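Local coordinates for Myo-inositol-1-phosphate synthase-related protein (Thermotoga maritima MSB8, PDB 3CIN), which belongs to the myo-inositol-1-phosphate synthase family and binds nicotinamide-adenine-dinucleotide in a Rossmann-type domain, at residues I199-A204 with M363-P368; P227-V232 with I306-V311; V277-G282 with E371-R376. All blocks are in the same frame, centred on the assembly; numbering follows the deposited sequence. Where two conformers were deposited one is given.

In the fold
Contacts 1 and 3 share one loop, the run between helices 356-362 and 376-386, and one magnesium ion: contact 1 supplies three of its protein ligands, contact 3 the fourth, the backbone oxygen of Glu-371. Their centres lie about 15 Å apart, and Lys-364 O and Asn-373 ND2, 3.1 Å apart in a probable hydrogen bond, tie them directly. Contact 2 belongs to the four-stranded sheet and helix 225-238; its centre is about 13 Å from that of contact 3 and about 24 Å from that of contact 1. The bound NAD is about 10 Å from the side chain of Asn-365, about 11 Å from that of Phe-228 and about 13 Å from that of Asn-373.

Contact 1: I199-A204 with M363-P368; sequences IANDPA and MKNPGP. With MG (magnesium ion), chain E.
A magnesium ion joins Asn-201 to the 363-368 loop, holding together three oxygens that would probably repel one another without it. Asn-201 OD1 binds the magnesium at 2.5 Å, alongside the backbone oxygens of Pro-366 and Pro-368; two waters and the backbone oxygen of Glu-371 bring the ligands to six. The amide of Asn-201 works at both ends. While OD1 faces the metal, Asn-201 ND2 donates to Asn-365 O over 2.8 Å, a bent bond (143° at the hydrogen) that reaches the oxygen from above its carbonyl plane. ND2 also bonds to Asp-219, so the rotation of the amide is fixed from several sides. Over this group lies the side-chain amide of Asn-365, stacked on it with the planes 15° apart; CG anti to the backbone N (chi1 -178°) places it there. Asn-365 OD1 lies unusually close to a metal-bound water, too close for a bond between them to be sure. The site sits beyond the C-terminal end of strand 189-193 in the parallel Rossmann-type sheet, where a type I turn from Ile-199 to Asp-202 leads into helix 203-211, N-capped by Asp-202. Away from the metal, Ala-200 CB rests on Gly-367 CA at 3.8 Å. The peptide between Gly-367 and Pro-368 is cis, and Pro-368 CA directs its hydrogen at Ala-200 O, 3.3 Å away, in a nearly straight CH...O contact.

Contact 2: P227-V232 with I306-V311; sequences PFTADV and IHIEYV
Helix 225-238 packs on one face of the mixed four-stranded sheet through Thr-229 and Val-232, which meet Ile-306 and Ile-308 of strand 301-311. The short segments of helix and strand run almost parallel, their axes 9.9 Å apart at a crossing angle of -19°. Ile-306 and Ile-308, two residues apart on the strand, both direct their side chains at the helix. The end of Ile-306 fits between two neighbouring helix residues: its CD1 lies 4.0 Å from Phe-228 CB and 3.3 Å from Thr-229 OG1. Phe-228 offers only the base of its side chain, for its ring turns away and meets His-235 of the second subunit. The Thr-229 hydroxyl, though set against the isoleucine, is hydrogen-bonded to Gln-248 OE1 on the adjoining strand, which satisfies this buried oxygen. Its OG1 lies beside the backbone N (chi1 -59°), the position that puts it over Ile-306.

One turn further along, Val-232 and Ile-308 pass each other in opposite directions, with Val-232 CG1 3.8 Å from Ile-308 CD1. The valine branch anti to the backbone N (chi1 -179°) is the one turned to the strand. The pair lies in the helix-sheet interface of this alpha/beta domain. The opposite face of the strand belongs to the assembly: His-307 stacks on Phe-303 of the third subunit, and Glu-309 forms a salt bridge with Arg-325 of that same subunit.

Contact 3: V277-G282 with E371-R376; sequences VKDILG and EKNIPR. With MG (magnesium ion), chain E.
One face of the Asp-279 carboxylate is covered by the aliphatic chain of Lys-372, through CB and CD, and by the backbone N of Asn-373, while the side-chain amide of Asn-373, its plane turned 41° from the carboxylate, meets OD2 nearly along its C-O axis. Lys-372 CB stands 3.7 Å from Asp-279 CG, and the lysine ammonium group remains well apart from the carboxylate. Asp-279 OD2 takes two bonds from Asn-373: Asn-373 ND2, with the oxygen close to the plane of its amide, is 3.2 Å from Asp-279 OD2. The second donor, Asn-373 N, comes from above the carboxylate plane, 3.1 Å from the same Asp-279 OD2. Both bonds are fairly straight, at 155° and 154° respectively. Ser-275 OG also bonds to OD2, which probably helps to hold the carboxylate in place, while Asn-373 ND2 has a further partner in Lys-364 O. Asp-279 belongs to the last turn of helix 276-281, which lies beside the extended loop leading into helix 376-386, where Pro-375 is the N-cap residue. A water bridges the backbones, donating to Asp-279 O at 2.8 Å and to Asn-373 O at 2.7 Å. Next along the helix, Ile-280 reaches the loop with CD1 alone, 3.5 Å from Pro-375 N, so that the methyl sits against the Ile-374 to Pro-375 peptide. Trp-393 of the second subunit packs on Pro-375.

Contact 1: I199-A204 with M363-P368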
ATOM      1  N   ILE A 199      22.500 -17.634 -20.796  1.00 29.95           N
ATOM      2  CA  ILE A 199      23.762 -17.581 -21.512  1.00 29.66           C
ATOM      3  C   ILE A 199      24.897 -17.732 -20.464  1.00 26.46           C
ATOM      4  O   ILE A 199      25.642 -18.752 -20.401  1.00 28.09           O
ATOM      5  CB  ILE A 199      23.874 -16.321 -22.365  1.00 29.34           C
ATOM      6  CG1 ILE A 199      22.773 -16.282 -23.435  1.00 32.39           C
ATOM      7  CG2 ILE A 199      25.287 -16.270 -23.001  1.00 30.42           C
ATOM      8  CD1 ILE A 199      22.839 -17.402 -24.487  1.00 32.10           C
ATOM      9  N   ALA A 200      24.977 -16.769 -19.532  1.00 29.11           N
ATOM     10  CA  ALA A 200      25.873 -16.917 -18.375  1.00 28.12           C
ATOM     11  C   ALA A 200      25.598 -18.169 -17.526  1.00 28.24           C
ATOM     12  O   ALA A 200      26.497 -18.784 -16.982  1.00 28.04           O
ATOM     13  CB  ALA A 200      25.908 -15.648 -17.514  1.00 27.17           C
ATOM     14  N   ASN A 201      24.319 -18.577 -17.479  1.00 28.11           N
ATOM     15  CA  ASN A 201      23.876 -19.749 -16.723  1.00 28.82           C
ATOM     16  C   ASN A 201      23.747 -21.039 -17.525  1.00 30.90           C
ATOM     17  O   ASN A 201      23.256 -22.049 -17.039  1.00 31.27           O
ATOM     18  CB  ASN A 201      22.534 -19.418 -16.036  1.00 28.76           C
ATOM     19  CG  ASN A 201      22.723 -18.485 -14.916  1.00 29.82           C
ATOM     20  OD1 ASN A 201      23.141 -18.887 -13.814  1.00 31.92           O
ATOM     21  ND2 ASN A 201      22.432 -17.214 -15.159  1.00 32.28           N
ATOM     22  N   ASP A 202      24.257 -21.033 -18.754  1.00 29.57           N
ATOM     23  CA  ASP A 202      24.283 -22.247 -19.589  1.00 27.90           C
ATOM     24  C   ASP A 202      25.739 -22.615 -19.761  1.00 29.43           C
ATOM     25  O   ASP A 202      26.477 -21.914 -20.394  1.00 29.85           O
ATOM     26  CB  ASP A 202      23.639 -21.995 -20.939  1.00 26.26           C
ATOM     27  CG  ASP A 202      23.499 -23.300 -21.840  1.00 27.61           C
ATOM     28  OD1 ASP A 202      24.176 -24.328 -21.562  1.00 29.66           O
ATOM     29  OD2 ASP A 202      22.714 -23.234 -22.841  1.00 31.30           O
ATOM     30  N   PRO A 203      26.168 -23.674 -19.088  1.00 27.35           N
ATOM     31  CA  PRO A 203      27.562 -24.060 -19.207  1.00 29.89           C
ATOM     32  C   PRO A 203      28.057 -24.259 -20.637  1.00 31.55           C
ATOM     33  O   PRO A 203      29.263 -24.097 -20.912  1.00 31.39           O
ATOM     34  CB  PRO A 203      27.619 -25.363 -18.435  1.00 31.48           C
ATOM     35  CG  PRO A 203      26.570 -25.203 -17.404  1.00 30.98           C
ATOM     36  CD  PRO A 203      25.448 -24.506 -18.113  1.00 32.98           C
ATOM     37  N   ALA A 204      27.158 -24.563 -21.581  1.00 32.38           N
ATOM     38  CA  ALA A 204      27.580 -24.677 -22.982  1.00 32.15           C
ATOM     39  C   ALA A 204      28.173 -23.371 -23.470  1.00 29.21           C
ATOM     40  O   ALA A 204      29.197 -23.366 -24.170  1.00 31.85           O
ATOM     41  CB  ALA A 204      26.434 -25.050 -23.845  1.00 34.32           C
ATOM     42  N   MET A 363      22.508  -8.543 -12.092  1.00 29.47           N
ATOM     43  CA  MET A 363      21.664  -9.528 -12.752  1.00 33.25           C
ATOM     44  C   MET A 363      20.830 -10.213 -11.727  1.00 34.95           C
ATOM     45  O   MET A 363      21.302 -10.514 -10.616  1.00 32.25           O
ATOM     46  CB  MET A 363      22.514 -10.573 -13.462  1.00 30.20           C
ATOM     47  CG  MET A 363      23.433 -10.064 -14.513  1.00 30.01           C
ATOM     48  SD  MET A 363      22.541  -9.509 -15.958  1.00 32.63           S
ATOM     49  CE  MET A 363      23.787  -8.699 -16.986  1.00 31.55           C
ATOM     50  N   LYS A 364      19.574 -10.483 -12.097  1.00 35.18           N
ATOM     51  CA  LYS A 364      18.782 -11.245 -11.176  1.00 40.14           C
ATOM     52  C   LYS A 364      18.894 -12.735 -11.272  1.00 36.17           C
ATOM     53  O   LYS A 364      18.469 -13.385 -10.358  1.00 35.37           O
ATOM     54  CB  LYS A 364      17.354 -10.794 -11.062  1.00 43.30           C
ATOM     55  CG  LYS A 364      16.588 -10.617 -12.296  1.00 43.09           C
ATOM     56  CD  LYS A 364      15.177 -10.220 -11.913  0.65 49.63           C
ATOM     57  CE  LYS A 364      14.259 -10.128 -13.082  0.65 48.46           C
ATOM     58  NZ  LYS A 364      14.321  -8.786 -13.721  0.65 51.41           N
ATOM     59  N   ASN A 365      19.543 -13.280 -12.309  1.00 35.57           N
ATOM     60  CA  ASN A 365      19.959 -14.675 -12.302  1.00 35.58           C
ATOM     61  C   ASN A 365      21.422 -14.713 -12.585  1.00 33.83           C
ATOM     62  O   ASN A 365      21.798 -14.934 -13.728  1.00 32.40           O
ATOM     63  CB  ASN A 365      19.176 -15.419 -13.384  1.00 38.23           C
ATOM     64  CG  ASN A 365      19.483 -16.885 -13.460  1.00 36.50           C
ATOM     65  OD1 ASN A 365      20.179 -17.469 -12.621  1.00 39.12           O
ATOM     66  ND2 ASN A 365      18.983 -17.513 -14.552  1.00 37.54           N
ATOM     67  N   PRO A 366      22.269 -14.415 -11.584  1.00 31.17           N
ATOM     68  CA  PRO A 366      23.672 -14.273 -11.864  1.00 28.78           C
ATOM     69  C   PRO A 366      24.379 -15.551 -12.279  1.00 30.59           C
ATOM     70  O   PRO A 366      24.328 -16.547 -11.583  1.00 31.70           O
ATOM     71  CB  PRO A 366      24.243 -13.762 -10.536  1.00 29.60           C
ATOM     72  CG  PRO A 366      23.329 -14.301  -9.509  1.00 29.49           C
ATOM     73  CD  PRO A 366      21.975 -14.168 -10.157  1.00 31.42           C
ATOM     74  N   GLY A 367      25.113 -15.504 -13.380  1.00 28.62           N
ATOM     75  CA  GLY A 367      25.855 -16.637 -13.807  1.00 29.59           C
ATOM     76  C   GLY A 367      27.131 -16.799 -13.005  1.00 29.04           C
ATOM     77  O   GLY A 367      27.607 -15.807 -12.405  1.00 29.00           O
ATOM     78  N   PRO A 368      27.733 -17.995 -13.033  1.00 30.62           N
ATOM     79  CA  PRO A 368      27.382 -19.223 -13.795  1.00 29.45           C
ATOM     80  C   PRO A 368      26.339 -20.049 -13.079  1.00 29.57           C
ATOM     81  O   PRO A 368      25.842 -19.632 -12.031  1.00 28.76           O
ATOM     82  CB  PRO A 368      28.697 -19.955 -13.876  1.00 32.10           C
ATOM     83  CG  PRO A 368      29.354 -19.650 -12.475  1.00 31.84           C
ATOM     84  CD  PRO A 368      29.005 -18.182 -12.290  1.00 30.69           C
TER
HETATM   85 MG    MG E 386      23.599 -18.773 -11.352  1.00 28.37          MG
HETATM   86  O   HOH W   1      21.580 -17.709 -10.654  1.00 38.15           O
HETATM   87  O   HOH W   2      22.253 -20.640 -11.011  1.00 33.58           O

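Contact 2: P227-V232 with I306-V311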
ATOM      1  N   PRO A 227      14.150  -7.535  -7.245  1.00 33.47           N
ATOM      2  CA  PRO A 227      15.202  -7.039  -6.349  1.00 36.06           C
ATOM      3  C   PRO A 227      14.699  -6.392  -5.042  1.00 33.55           C
ATOM      4  O   PRO A 227      15.383  -6.474  -3.998  1.00 36.14           O
ATOM      5  CB  PRO A 227      15.950  -6.041  -7.232  1.00 38.93           C
ATOM      6  CG  PRO A 227      15.760  -6.607  -8.582  1.00 37.16           C
ATOM      7  CD  PRO A 227      14.283  -6.938  -8.582  1.00 36.01           C
ATOM      8  N   PHE A 228      13.537  -5.758  -5.075  1.00 34.67           N
ATOM      9  CA  PHE A 228      12.934  -5.220  -3.864  1.00 34.98           C
ATOM     10  C   PHE A 228      12.500  -6.360  -2.950  1.00 34.34           C
ATOM     11  O   PHE A 228      12.797  -6.331  -1.739  1.00 34.98           O
ATOM     12  CB  PHE A 228      11.731  -4.323  -4.184  1.00 36.58           C
ATOM     13  CG  PHE A 228      12.132  -2.974  -4.685  1.00 40.60           C
ATOM     14  CD1 PHE A 228      12.706  -2.058  -3.812  1.00 48.36           C
ATOM     15  CD2 PHE A 228      11.970  -2.640  -6.021  1.00 50.71           C
ATOM     16  CE1 PHE A 228      13.100  -0.795  -4.274  1.00 53.34           C
ATOM     17  CE2 PHE A 228      12.366  -1.384  -6.506  1.00 47.98           C
ATOM     18  CZ  PHE A 228      12.934  -0.464  -5.625  1.00 49.24           C
ATOM     19  N   THR A 229      11.854  -7.387  -3.500  1.00 33.40           N
ATOM     20  CA  THR A 229      11.491  -8.583  -2.680  1.00 32.44           C
ATOM     21  C   THR A 229      12.734  -9.202  -2.025  1.00 31.84           C
ATOM     22  O   THR A 229      12.747  -9.489  -0.822  1.00 33.40           O
ATOM     23  CB  THR A 229      10.820  -9.603  -3.559  1.00 33.79           C
ATOM     24  OG1 THR A 229       9.663  -8.988  -4.135  1.00 34.12           O
ATOM     25  CG2 THR A 229      10.492 -10.902  -2.838  1.00 30.34           C
ATOM     26  N   ALA A 230      13.808  -9.291  -2.802  1.00 31.84           N
ATOM     27  CA  ALA A 230      15.026  -9.890  -2.341  1.00 31.81           C
ATOM     28  C   ALA A 230      15.645  -9.079  -1.190  1.00 31.22           C
ATOM     29  O   ALA A 230      16.117  -9.640  -0.221  1.00 31.61           O
ATOM     30  CB  ALA A 230      16.032 -10.086  -3.490  1.00 34.97           C
ATOM     31  N   ASP A 231      15.616  -7.764  -1.303  1.00 32.13           N
ATOM     32  CA  ASP A 231      16.085  -6.880  -0.249  1.00 32.15           C
ATOM     33  C   ASP A 231      15.310  -7.092   1.057  1.00 29.12           C
ATOM     34  O   ASP A 231      15.900  -7.206   2.149  1.00 32.16           O
ATOM     35  CB  ASP A 231      15.883  -5.452  -0.670  1.00 38.24           C
ATOM     36  CG  ASP A 231      16.563  -5.091  -1.974  1.00 52.55           C
ATOM     37  OD1 ASP A 231      17.595  -5.706  -2.357  1.00 61.17           O
ATOM     38  OD2 ASP A 231      16.069  -4.118  -2.607  1.00 59.24           O
ATOM     39  N   VAL A 232      13.982  -7.140   0.978  1.00 31.04           N
ATOM     40  CA  VAL A 232      13.204  -7.421   2.172  1.00 31.38           C
ATOM     41  C   VAL A 232      13.552  -8.788   2.730  1.00 31.25           C
ATOM     42  O   VAL A 232      13.758  -8.928   3.934  1.00 29.94           O
ATOM     43  CB  VAL A 232      11.695  -7.305   1.929  1.00 31.22           C
ATOM     44  CG1 VAL A 232      10.840  -7.576   3.210  1.00 33.71           C
ATOM     45  CG2 VAL A 232      11.321  -5.885   1.384  1.00 36.47           C
ATOM     46  N   ILE A 306       3.835  -6.186  -3.496  1.00 26.66           N
ATOM     47  CA  ILE A 306       4.541  -7.310  -2.860  1.00 27.81           C
ATOM     48  C   ILE A 306       3.912  -7.468  -1.473  1.00 27.71           C
ATOM     49  O   ILE A 306       3.683  -6.509  -0.785  1.00 28.42           O
ATOM     50  CB  ILE A 306       6.051  -7.024  -2.723  1.00 27.91           C
ATOM     51  CG1 ILE A 306       6.821  -6.907  -4.040  1.00 27.68           C
ATOM     52  CG2 ILE A 306       6.820  -8.103  -1.940  1.00 30.98           C
ATOM     53  CD1 ILE A 306       8.082  -6.051  -3.970  1.00 32.79           C
ATOM     54  N   HIS A 307       3.649  -8.717  -1.064  1.00 26.91           N
ATOM     55  CA  HIS A 307       3.143  -9.005   0.252  1.00 27.24           C
ATOM     56  C   HIS A 307       3.959 -10.105   0.846  1.00 28.94           C
ATOM     57  O   HIS A 307       4.136 -11.166   0.240  1.00 28.31           O
ATOM     58  CB  HIS A 307       1.726  -9.507   0.163  1.00 26.30           C
ATOM     59  CG  HIS A 307       1.134  -9.929   1.479  1.00 31.44           C
ATOM     60  ND1 HIS A 307       0.970 -11.252   1.837  1.00 36.15           N
ATOM     61  CD2 HIS A 307       0.683  -9.199   2.520  1.00 33.82           C
ATOM     62  CE1 HIS A 307       0.443 -11.307   3.048  1.00 34.46           C
ATOM     63  NE2 HIS A 307       0.254 -10.077   3.482  1.00 31.94           N
ATOM     64  N   ILE A 308       4.445  -9.871   2.065  1.00 27.81           N
ATOM     65  CA  ILE A 308       5.285 -10.879   2.757  1.00 28.34           C
ATOM     66  C   ILE A 308       4.773 -10.952   4.157  1.00 29.00           C
ATOM     67  O   ILE A 308       4.539  -9.941   4.787  1.00 29.78           O
ATOM     68  CB  ILE A 308       6.799 -10.507   2.709  1.00 31.25           C
ATOM     69  CG1 ILE A 308       7.296 -10.567   1.267  1.00 31.63           C
ATOM     70  CG2 ILE A 308       7.650 -11.485   3.527  1.00 32.87           C
ATOM     71  CD1 ILE A 308       8.702  -9.927   1.043  1.00 36.58           C
ATOM     72  N   GLU A 309       4.514 -12.170   4.634  1.00 26.83           N
ATOM     73  CA  GLU A 309       4.189 -12.363   6.025  1.00 27.66           C
ATOM     74  C   GLU A 309       5.185 -13.272   6.685  1.00 29.21           C
ATOM     75  O   GLU A 309       5.719 -14.186   6.067  1.00 27.24           O
ATOM     76  CB  GLU A 309       2.764 -12.812   6.271  1.00 34.32           C
ATOM     77  CG  GLU A 309       2.298 -13.905   5.566  1.00 41.80           C
ATOM     78  CD  GLU A 309       0.856 -14.247   5.970  1.00 60.67           C
ATOM     79  OE1 GLU A 309       0.187 -13.420   6.666  1.00 49.46           O
ATOM     80  OE2 GLU A 309       0.415 -15.358   5.598  1.00 50.20           O
ATOM     81  N   TYR A 310       5.486 -12.960   7.932  1.00 27.32           N
ATOM     82  CA  TYR A 310       6.567 -13.635   8.617  1.00 27.25           C
ATOM     83  C   TYR A 310       6.314 -13.752  10.091  1.00 27.57           C
ATOM     84  O   TYR A 310       5.517 -13.023  10.663  1.00 25.37           O
ATOM     85  CB  TYR A 310       7.892 -12.932   8.339  1.00 27.65           C
ATOM     86  CG  TYR A 310       7.939 -11.471   8.747  1.00 29.58           C
ATOM     87  CD1 TYR A 310       7.579 -10.448   7.857  1.00 28.19           C
ATOM     88  CD2 TYR A 310       8.408 -11.114  10.017  1.00 35.76           C
ATOM     89  CE1 TYR A 310       7.610  -9.160   8.287  1.00 29.02           C
ATOM     90  CE2 TYR A 310       8.484  -9.797  10.413  1.00 37.43           C
ATOM     91  CZ  TYR A 310       8.101  -8.833   9.524  1.00 35.02           C
ATOM     92  OH  TYR A 310       8.148  -7.516   9.940  1.00 42.41           O
ATOM     93  N   VAL A 311       7.003 -14.698  10.723  1.00 27.13           N
ATOM     94  CA  VAL A 311       6.856 -14.924  12.138  1.00 24.64           C
ATOM     95  C   VAL A 311       8.020 -14.267  12.878  1.00 31.59           C
ATOM     96  O   VAL A 311       9.157 -14.482  12.522  1.00 28.51           O
ATOM     97  CB  VAL A 311       6.908 -16.437  12.471  1.00 29.59           C
ATOM     98  CG1 VAL A 311       6.782 -16.683  13.959  1.00 29.09           C
ATOM     99  CG2 VAL A 311       5.765 -17.141  11.724  1.00 29.00           C
TER

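Contact 3: V277-G282 with E371-R376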
ATOM      1  N   VAL A 277      14.024 -16.596  -3.554  1.00 33.08           N
ATOM      2  CA  VAL A 277      13.592 -16.857  -2.179  1.00 31.99           C
ATOM      3  C   VAL A 277      14.454 -17.884  -1.469  1.00 31.88           C
ATOM      4  O   VAL A 277      14.919 -17.657  -0.352  1.00 32.64           O
ATOM      5  CB  VAL A 277      12.134 -17.260  -2.160  1.00 30.81           C
ATOM      6  CG1 VAL A 277      11.665 -17.685  -0.775  1.00 31.52           C
ATOM      7  CG2 VAL A 277      11.265 -16.145  -2.797  1.00 36.34           C
ATOM      8  N   LYS A 278      14.700 -19.027  -2.100  1.00 32.17           N
ATOM      9  CA  LYS A 278      15.531 -20.013  -1.465  1.00 29.94           C
ATOM     10  C   LYS A 278      16.996 -19.530  -1.428  1.00 30.47           C
ATOM     11  O   LYS A 278      17.716 -19.853  -0.475  1.00 32.33           O
ATOM     12  CB  LYS A 278      15.490 -21.361  -2.179  1.00 31.71           C
ATOM     13  CG  LYS A 278      16.200 -22.420  -1.385  1.00 37.68           C
ATOM     14  CD  LYS A 278      15.906 -23.772  -1.957  1.00 44.28           C
ATOM     15  CE  LYS A 278      16.393 -24.883  -1.057  1.00 43.97           C
ATOM     16  NZ  LYS A 278      16.300 -26.167  -1.821  1.00 48.89           N
ATOM     17  N   ASP A 279      17.416 -18.787  -2.451  1.00 35.29           N
ATOM     18  CA  ASP A 279      18.798 -18.304  -2.534  1.00 33.85           C
ATOM     19  C   ASP A 279      19.099 -17.465  -1.282  1.00 34.67           C
ATOM     20  O   ASP A 279      20.141 -17.606  -0.652  1.00 34.53           O
ATOM     21  CB  ASP A 279      19.019 -17.417  -3.755  1.00 36.06           C
ATOM     22  CG  ASP A 279      19.150 -18.198  -5.075  1.00 42.01           C
ATOM     23  OD1 ASP A 279      19.085 -19.463  -5.047  1.00 37.93           O
ATOM     24  OD2 ASP A 279      19.345 -17.524  -6.129  1.00 42.01           O
ATOM     25  N   ILE A 280      18.179 -16.571  -0.952  1.00 34.09           N
ATOM     26  CA  ILE A 280      18.417 -15.590   0.127  1.00 32.19           C
ATOM     27  C   ILE A 280      18.076 -16.196   1.477  1.00 34.29           C
ATOM     28  O   ILE A 280      18.844 -16.067   2.429  1.00 33.40           O
ATOM     29  CB  ILE A 280      17.607 -14.293  -0.098  1.00 31.89           C
ATOM     30  CG1 ILE A 280      18.096 -13.518  -1.340  1.00 29.12           C
ATOM     31  CG2 ILE A 280      17.620 -13.429   1.180  1.00 32.26           C
ATOM     32  CD1 ILE A 280      19.615 -13.204  -1.359  1.00 37.36           C
ATOM     33  N   LEU A 281      16.927 -16.873   1.595  1.00 30.08           N
ATOM     34  CA  LEU A 281      16.513 -17.418   2.875  1.00 31.50           C
ATOM     35  C   LEU A 281      17.156 -18.755   3.295  1.00 31.47           C
ATOM     36  O   LEU A 281      17.267 -19.056   4.491  1.00 31.64           O
ATOM     37  CB  LEU A 281      14.996 -17.619   2.904  1.00 31.35           C
ATOM     38  CG  LEU A 281      14.110 -16.401   2.743  1.00 28.89           C
ATOM     39  CD1 LEU A 281      12.637 -16.840   2.753  1.00 27.13           C
ATOM     40  CD2 LEU A 281      14.384 -15.406   3.850  1.00 31.40           C
ATOM     41  N   GLY A 282      17.494 -19.556   2.301  1.00 32.57           N
ATOM     42  CA  GLY A 282      17.989 -20.909   2.535  1.00 35.91           C
ATOM     43  C   GLY A 282      16.922 -21.989   2.630  1.00 35.52           C
ATOM     44  O   GLY A 282      17.238 -23.157   2.788  1.00 35.04           O
ATOM     45  N   GLU A 371      26.470 -20.701  -9.327  1.00 30.78           N
ATOM     46  CA  GLU A 371      26.426 -19.627  -8.354  1.00 30.69           C
ATOM     47  C   GLU A 371      25.008 -19.151  -8.256  1.00 33.61           C
ATOM     48  O   GLU A 371      24.210 -19.267  -9.217  1.00 34.85           O
ATOM     49  CB  GLU A 371      27.341 -18.467  -8.777  1.00 30.95           C
ATOM     50  CG  GLU A 371      28.813 -18.724  -8.577  1.00 29.82           C
ATOM     51  CD  GLU A 371      29.194 -18.668  -7.117  1.00 45.08           C
ATOM     52  OE1 GLU A 371      28.289 -18.577  -6.247  1.00 50.02           O
ATOM     53  OE2 GLU A 371      30.401 -18.652  -6.846  1.00 55.67           O
ATOM     54  N   LYS A 372      24.693 -18.545  -7.114  1.00 33.82           N
ATOM     55  CA  LYS A 372      23.342 -18.125  -6.815  1.00 34.50           C
ATOM     56  C   LYS A 372      23.291 -16.666  -6.347  1.00 35.26           C
ATOM     57  O   LYS A 372      24.333 -16.020  -6.149  1.00 35.17           O
ATOM     58  CB  LYS A 372      22.696 -19.020  -5.780  1.00 31.45           C
ATOM     59  CG  LYS A 372      23.324 -18.970  -4.448  1.00 33.63           C
ATOM     60  CD  LYS A 372      22.497 -19.709  -3.393  1.00 43.19           C
ATOM     61  CE  LYS A 372      22.903 -19.273  -2.023  1.00 55.38           C
ATOM     62  NZ  LYS A 372      24.390 -19.086  -1.951  1.00 60.44           N
ATOM     63  N   ASN A 373      22.077 -16.144  -6.212  1.00 32.93           N
ATOM     64  CA  ASN A 373      21.902 -14.802  -5.705  1.00 32.26           C
ATOM     65  C   ASN A 373      22.388 -14.719  -4.231  1.00 33.12           C
ATOM     66  O   ASN A 373      22.192 -15.642  -3.457  1.00 33.25           O
ATOM     67  CB  ASN A 373      20.454 -14.403  -5.761  1.00 32.28           C
ATOM     68  CG  ASN A 373      20.018 -13.981  -7.130  1.00 35.44           C
ATOM     69  OD1 ASN A 373      20.389 -12.895  -7.627  1.00 40.78           O
ATOM     70  ND2 ASN A 373      19.237 -14.795  -7.727  1.00 38.43           N
ATOM     71  N   ILE A 374      22.946 -13.555  -3.892  1.00 31.78           N
ATOM     72  CA  ILE A 374      23.334 -13.169  -2.521  1.00 30.94           C
ATOM     73  C   ILE A 374      22.652 -11.811  -2.242  1.00 32.81           C
ATOM     74  O   ILE A 374      22.230 -11.145  -3.177  1.00 32.05           O
ATOM     75  CB  ILE A 374      24.857 -13.079  -2.337  1.00 33.52           C
ATOM     76  CG1 ILE A 374      25.499 -12.139  -3.366  1.00 33.22           C
ATOM     77  CG2 ILE A 374      25.461 -14.485  -2.432  1.00 33.04           C
ATOM     78  CD1 ILE A 374      26.957 -11.865  -3.102  1.00 39.71           C
ATOM     79  N   PRO A 375      22.555 -11.400  -0.955  1.00 28.99           N
ATOM     80  CA  PRO A 375      22.094 -10.038  -0.710  1.00 30.44           C
ATOM     81  C   PRO A 375      22.848  -9.004  -1.547  1.00 30.07           C
ATOM     82  O   PRO A 375      24.049  -9.021  -1.616  1.00 28.78           O
ATOM     83  CB  PRO A 375      22.362  -9.840   0.773  1.00 28.56           C
ATOM     84  CG  PRO A 375      22.119 -11.198   1.299  1.00 31.62           C
ATOM     85  CD  PRO A 375      22.821 -12.079   0.313  1.00 31.51           C
ATOM     86  N   ARG A 376      22.097  -8.112  -2.173  1.00 33.19           N
ATOM     87  CA  ARG A 376      22.687  -7.233  -3.162  1.00 34.52           C
ATOM     88  C   ARG A 376      23.642  -6.169  -2.605  1.00 32.73           C
ATOM     89  O   ARG A 376      24.522  -5.710  -3.331  1.00 33.27           O
ATOM     90  CB  ARG A 376      21.601  -6.599  -4.028  1.00 35.65           C
ATOM     91  CG  ARG A 376      21.944  -6.658  -5.500  1.00 46.16           C
ATOM     92  CD  ARG A 376      20.671  -6.544  -6.444  1.00 46.68           C
ATOM     93  NE  ARG A 376      19.951  -7.792  -6.654  1.00 47.70           N
ATOM     94  CZ  ARG A 376      20.322  -8.743  -7.502  1.00 53.62           C
ATOM     95  NH1 ARG A 376      21.404  -8.584  -8.230  1.00 43.10           N
ATOM     96  NH2 ARG A 376      19.608  -9.855  -7.619  1.00 57.42           N
TER
HETATM   97 MG    MG E 386      23.599 -18.773 -11.352  1.00 28.37          MG
HETATM   98  O   HOH W   3      22.504 -16.124  -0.810  1.00 34.49           O
HETATM   99  O   HOH W   1      21.580 -17.709 -10.654  1.00 38.15           O
HETATM  100  O   HOH W   2      22.253 -20.640 -11.011  1.00 33.58           O